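3-oxoacyl-[acyl-carrier-protein] synthase, mitochondrial (Arabidopsis thaliana, PDB 2IX4) catalyses the condensation steps of mitochondrial fatty acid synthesis, extending acyl chains by two carbons taken from malonyl-ACP. Local coordinates at residues Pro232-Asp244 and Met383-Asp395. Sequence-based numbering, arbitrary orientation.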
loop_
_atom_site.group_PDB
_atom_site.type_symbol
_atom_site.label_atom_id
_atom_site.label_comp_id
_atom_site.label_asym_id
_atom_site.label_seq_id
_atom_site.Cartn_x
_atom_site.Cartn_y
_atom_site.Cartn_z
ATOM N N PRO A 232 -12.490 30.693 3.086
ATOM C CA PRO A 232 -11.812 29.481 2.603
ATOM C C PRO A 232 -10.437 29.711 1.959
ATOM O O PRO A 232 -9.518 28.923 2.185
ATOM C CB PRO A 232 -12.799 28.899 1.575
ATOM C CG PRO A 232 -13.756 29.998 1.272
ATOM C CD PRO A 232 -13.845 30.812 2.516
ATOM N N GLN A 233 -10.298 30.785 1.183
ATOM C CA GLN A 233 -9.045 31.087 0.482
ATOM C C GLN A 233 -7.878 31.373 1.434
ATOM O O GLN A 233 -6.719 31.424 1.014
ATOM C CB GLN A 233 -9.241 32.260 -0.485
ATOM C CG GLN A 233 -10.158 31.954 -1.659
ATOM C CD GLN A 233 -9.440 31.258 -2.800
ATOM O OE1 GLN A 233 -8.692 31.883 -3.554
ATOM N NE2 GLN A 233 -9.674 29.958 -2.939
ATOM N N GLU A 234 -8.194 31.544 2.715
ATOM C CA GLU A 234 -7.188 31.826 3.734
ATOM C C GLU A 234 -7.043 30.701 4.765
ATOM O O GLU A 234 -6.345 30.860 5.768
ATOM C CB GLU A 234 -7.504 33.159 4.420
ATOM C CG GLU A 234 -7.152 34.373 3.560
ATOM C CD GLU A 234 -7.741 35.665 4.082
ATOM O OE1 GLU A 234 -7.576 35.960 5.287
ATOM O OE2 GLU A 234 -8.363 36.394 3.278
ATOM N N ALA A 235 -7.679 29.562 4.492
ATOM C CA ALA A 235 -7.728 28.438 5.431
ATOM C C ALA A 235 -6.435 27.633 5.521
ATOM O O ALA A 235 -6.083 27.132 6.593
ATOM C CB ALA A 235 -8.900 27.523 5.099
ATOM N N SER A 236 -5.742 27.500 4.393
ATOM C CA SER A 236 -4.490 26.751 4.329
ATOM C C SER A 236 -3.331 27.739 4.288
ATOM O O SER A 236 -3.164 28.480 3.318
ATOM C CB SER A 236 -4.478 25.823 3.106
ATOM O OG SER A 236 -3.339 24.978 3.107
ATOM N N ARG A 237 -2.545 27.753 5.361
ATOM C CA ARG A 237 -1.498 28.754 5.542
ATOM C C ARG A 237 -0.236 28.144 6.155
ATOM O O ARG A 237 0.065 28.384 7.327
ATOM C CB ARG A 237 -2.018 29.920 6.397
ATOM C CG ARG A 237 -2.751 29.496 7.669
ATOM C CD ARG A 237 -3.307 30.682 8.433
ATOM N NE ARG A 237 -4.245 31.438 7.616
ATOM C CZ ARG A 237 -4.142 32.734 7.346
ATOM N NH1 ARG A 237 -3.149 33.463 7.847
ATOM N NH2 ARG A 237 -5.056 33.306 6.580
ATOM N N PRO A 238 0.511 27.350 5.359
ATOM C CA PRO A 238 1.715 26.709 5.886
ATOM C C PRO A 238 2.712 27.733 6.435
ATOM O O PRO A 238 2.930 28.775 5.816
ATOM C CB PRO A 238 2.300 25.998 4.662
ATOM C CG PRO A 238 1.141 25.807 3.737
ATOM C CD PRO A 238 0.290 27.022 3.939
ATOM N N PHE A 239 3.282 27.433 7.603
ATOM C CA PHE A 239 4.292 28.273 8.275
ATOM C C PHE A 239 3.774 29.585 8.900
ATOM O O PHE A 239 4.553 30.335 9.496
ATOM C CB PHE A 239 5.491 28.572 7.353
ATOM C CG PHE A 239 6.201 27.345 6.824
ATOM C CD1 PHE A 239 6.346 27.157 5.451
ATOM C CD2 PHE A 239 6.750 26.400 7.689
ATOM C CE1 PHE A 239 7.013 26.042 4.946
ATOM C CE2 PHE A 239 7.419 25.278 7.192
ATOM C CZ PHE A 239 7.551 25.101 5.818
ATOM N N ASP A 240 2.475 29.858 8.766
ATOM C CA ASP A 240 1.862 31.067 9.333
ATOM C C ASP A 240 1.475 30.865 10.798
ATOM O O ASP A 240 1.086 29.773 11.193
ATOM C CB ASP A 240 0.627 31.478 8.521
ATOM C CG ASP A 240 0.065 32.824 8.952
ATOM O OD1 ASP A 240 0.653 33.860 8.579
ATOM O OD2 ASP A 240 -0.964 32.845 9.663
ATOM N N CYS A 241 1.571 31.928 11.594
ATOM C CA CYS A 241 1.251 31.865 13.025
ATOM C C CYS A 241 -0.198 31.472 13.321
ATOM O O CYS A 241 -0.495 30.932 14.390
ATOM C CB CYS A 241 1.574 33.197 13.704
ATOM S SG CYS A 241 3.332 33.461 14.024
ATOM N N ASP A 242 -1.094 31.743 12.377
ATOM C CA ASP A 242 -2.518 31.478 12.578
ATOM C C ASP A 242 -3.048 30.186 11.950
ATOM O O ASP A 242 -4.262 29.985 11.888
ATOM C CB ASP A 242 -3.351 32.681 12.133
ATOM C CG ASP A 242 -3.680 33.601 13.281
ATOM O OD1 ASP A 242 -4.556 33.236 14.099
ATOM O OD2 ASP A 242 -3.059 34.683 13.369
ATOM N N ARG A 243 -2.145 29.314 11.506
ATOM C CA ARG A 243 -2.526 27.995 10.987
ATOM C C ARG A 243 -3.239 27.168 12.065
ATOM O O ARG A 243 -2.896 27.257 13.243
ATOM C CB ARG A 243 -1.304 27.251 10.420
ATOM C CG ARG A 243 -0.239 26.858 11.446
ATOM C CD ARG A 243 1.049 26.410 10.772
ATOM N NE ARG A 243 2.066 25.975 11.732
ATOM C CZ ARG A 243 2.966 26.773 12.304
ATOM N NH1 ARG A 243 2.990 28.069 12.030
ATOM N NH2 ARG A 243 3.848 26.272 13.161
ATOM N N ASP A 244 -4.241 26.390 11.660
ATOM C CA ASP A 244 -5.039 25.616 12.620
ATOM C C ASP A 244 -5.433 24.209 12.133
ATOM O O ASP A 244 -6.430 23.643 12.584
ATOM C CB ASP A 244 -6.274 26.419 13.069
ATOM C CG ASP A 244 -7.379 26.461 12.014
ATOM O OD1 ASP A 244 -7.077 26.582 10.805
ATOM O OD2 ASP A 244 -8.562 26.373 12.409
ATOM N N MET A 383 5.517 29.864 -4.578
ATOM C CA MET A 383 5.300 30.558 -3.310
ATOM C C MET A 383 4.560 29.701 -2.286
ATOM O O MET A 383 3.908 28.717 -2.642
ATOM C CB MET A 383 4.503 31.846 -3.550
ATOM C CG MET A 383 3.050 31.630 -3.967
ATOM S SD MET A 383 2.185 33.152 -4.372
ATOM C CE MET A 383 2.726 33.422 -6.057
ATOM N N THR A 384 4.672 30.086 -1.015
ATOM C CA THR A 384 3.757 29.627 0.026
ATOM C C THR A 384 2.686 30.703 0.164
ATOM O O THR A 384 3.008 31.879 0.331
ATOM C CB THR A 384 4.453 29.467 1.399
ATOM O OG1 THR A 384 5.696 28.780 1.242
ATOM C CG2 THR A 384 3.573 28.693 2.368
ATOM N N LEU A 385 1.421 30.305 0.087
ATOM C CA LEU A 385 0.319 31.243 0.258
ATOM C C LEU A 385 0.022 31.492 1.733
ATOM O O LEU A 385 0.262 30.626 2.578
ATOM C CB LEU A 385 -0.944 30.747 -0.457
ATOM C CG LEU A 385 -1.012 30.825 -1.987
ATOM C CD1 LEU A 385 -2.290 30.170 -2.487
ATOM C CD2 LEU A 385 -0.937 32.264 -2.482
ATOM N N ASN A 386 -0.475 32.693 2.022
ATOM C CA ASN A 386 -1.025 33.064 3.333
ATOM C C ASN A 386 -0.048 33.157 4.511
ATOM O O ASN A 386 -0.439 32.976 5.670
ATOM C CB ASN A 386 -2.227 32.174 3.691
ATOM C CG ASN A 386 -3.368 32.304 2.704
ATOM O OD1 ASN A 386 -3.684 33.400 2.240
ATOM N ND2 ASN A 386 -4.001 31.180 2.382
ATOM N N VAL A 387 1.218 33.454 4.218
ATOM C CA VAL A 387 2.200 33.704 5.276
ATOM C C VAL A 387 2.235 35.201 5.595
ATOM O O VAL A 387 3.096 35.940 5.113
ATOM C CB VAL A 387 3.616 33.182 4.921
ATOM C CG1 VAL A 387 4.500 33.144 6.168
ATOM C CG2 VAL A 387 3.539 31.803 4.298
ATOM N N LYS A 388 1.274 35.637 6.401
ATOM C CA LYS A 388 1.156 37.041 6.789
ATOM C C LYS A 388 2.006 37.313 8.020
ATOM O O LYS A 388 2.615 38.378 8.146
ATOM C CB LYS A 388 -0.306 37.389 7.063
ATOM C CG LYS A 388 -1.236 37.037 5.914
ATOM C CD LYS A 388 -2.648 36.766 6.402
ATOM C CE LYS A 388 -3.483 36.117 5.307
ATOM N NZ LYS A 388 -4.925 36.123 5.669
ATOM N N ASN A 389 2.031 36.339 8.925
ATOM C CA ASN A 389 2.833 36.406 10.135
ATOM C C ASN A 389 3.616 35.109 10.299
ATOM O O ASN A 389 3.122 34.161 10.909
ATOM C CB ASN A 389 1.948 36.660 11.357
ATOM C CG ASN A 389 1.246 38.000 11.299
ATOM O OD1 ASN A 389 1.878 39.052 11.421
ATOM N ND2 ASN A 389 -0.071 37.971 11.119
ATOM N N PRO A 390 4.840 35.062 9.745
ATOM C CA PRO A 390 5.672 33.861 9.770
ATOM C C PRO A 390 5.945 33.357 11.188
ATOM O O PRO A 390 6.043 34.155 12.122
ATOM C CB PRO A 390 6.975 34.327 9.119
ATOM C CG PRO A 390 6.581 35.490 8.278
ATOM C CD PRO A 390 5.515 36.176 9.056
ATOM N N ASP A 391 6.056 32.038 11.322
ATOM C CA ASP A 391 6.345 31.373 12.593
ATOM C C ASP A 391 7.606 31.950 13.251
ATOM O O ASP A 391 8.578 32.245 12.554
ATOM C CB ASP A 391 6.496 29.862 12.353
ATOM C CG ASP A 391 6.506 29.056 13.643
ATOM O OD1 ASP A 391 7.565 28.996 14.303
ATOM O OD2 ASP A 391 5.457 28.473 13.991
ATOM N N PRO A 392 7.583 32.133 14.591
ATOM C CA PRO A 392 8.723 32.636 15.371
ATOM C C PRO A 392 10.077 31.997 15.055
ATOM O O PRO A 392 11.109 32.636 15.264
ATOM C CB PRO A 392 8.325 32.309 16.810
ATOM C CG PRO A 392 6.856 32.392 16.804
ATOM C CD PRO A 392 6.407 31.901 15.453
ATOM N N ILE A 393 10.076 30.757 14.568
ATOM C CA ILE A 393 11.317 30.080 14.175
ATOM C C ILE A 393 12.024 30.814 13.025
ATOM O O ILE A 393 13.249 30.771 12.910
ATOM C CB ILE A 393 11.085 28.576 13.819
ATOM C CG1 ILE A 393 12.408 27.799 13.866
ATOM C CG2 ILE A 393 10.390 28.415 12.460
ATOM C CD1 ILE A 393 12.249 26.298 14.005
ATOM N N PHE A 394 11.240 31.501 12.198
ATOM C CA PHE A 394 11.761 32.200 11.032
ATOM C C PHE A 394 12.224 33.615 11.356
ATOM O O PHE A 394 11.697 34.264 12.264
ATOM C CB PHE A 394 10.713 32.234 9.918
ATOM C CG PHE A 394 10.266 30.873 9.460
ATOM C CD1 PHE A 394 8.952 30.461 9.647
ATOM C CD2 PHE A 394 11.161 30.000 8.846
ATOM C CE1 PHE A 394 8.535 29.204 9.224
ATOM C CE2 PHE A 394 10.753 28.741 8.424
ATOM C CZ PHE A 394 9.438 28.344 8.610
ATOM N N ASP A 395 13.222 34.079 10.610
ATOM C CA ASP A 395 13.704 35.452 10.720
ATOM C C ASP A 395 13.908 36.055 9.331
ATOM O O ASP A 395 13.550 35.438 8.324
ATOM C CB ASP A 395 14.985 35.530 11.570
ATOM C CG ASP A 395 16.156 34.749 10.973
ATOM O OD1 ASP A 395 16.232 34.578 9.737
ATOM O OD2 ASP A 395 17.027 34.317 11.757
HETATM O O HOH W 1 -1.519 35.307 10.667
#
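N386, D240 and D391 carry a polar contact between two loops: 232-244, which precedes strand 251-259, and the loop 383-395, which follows strand 380-381. The amide of N386 bridges two carbonyls: ND2 donates hydrogen bonds to Q233 O (3.1 Å), on a lone pair in its carbonyl plane, and to S236 O (3.0 Å), from above its plane; both acceptors lie near the amide plane, which fixes its rotation. With CG of D240 anti to the backbone N (chi1 -172°), OD1 takes a nearly straight bond from N389 N (2.9 Å, 171°) and a weak one from K388 N. D240 OD2 is met from opposite faces by R237 NH1, a salt bridge, and by D242 N, closing an Asx turn. R237 NE and NH2 both grip E234 O, and E234 OE1 forms a salt bridge with K388 NZ (2.7 Å), completing an E234-R237-D240-K388 network that probably offsets the like charges of K388 NZ and R237 NH2, 3.0 Å apart. A single beta bridge pairs D240 with P390, with D391 N bonded to F239 O and C241 N to N389 O. Beyond it, R243 makes a salt bridge to D391, NH1 and NH2 both reaching OD2 end-on (2.8 Å from NH2), and F394 turns its edge to the F239 ring, planes at 88°, beside helix 325-339. Side chain to side chain, F239 lies about 8 Å from H320 and S236 about 7 Å from H359, both predicted active-site residues, consistent with a loop-loop junction beside the catalytic region of a thiolase-fold ketosynthase.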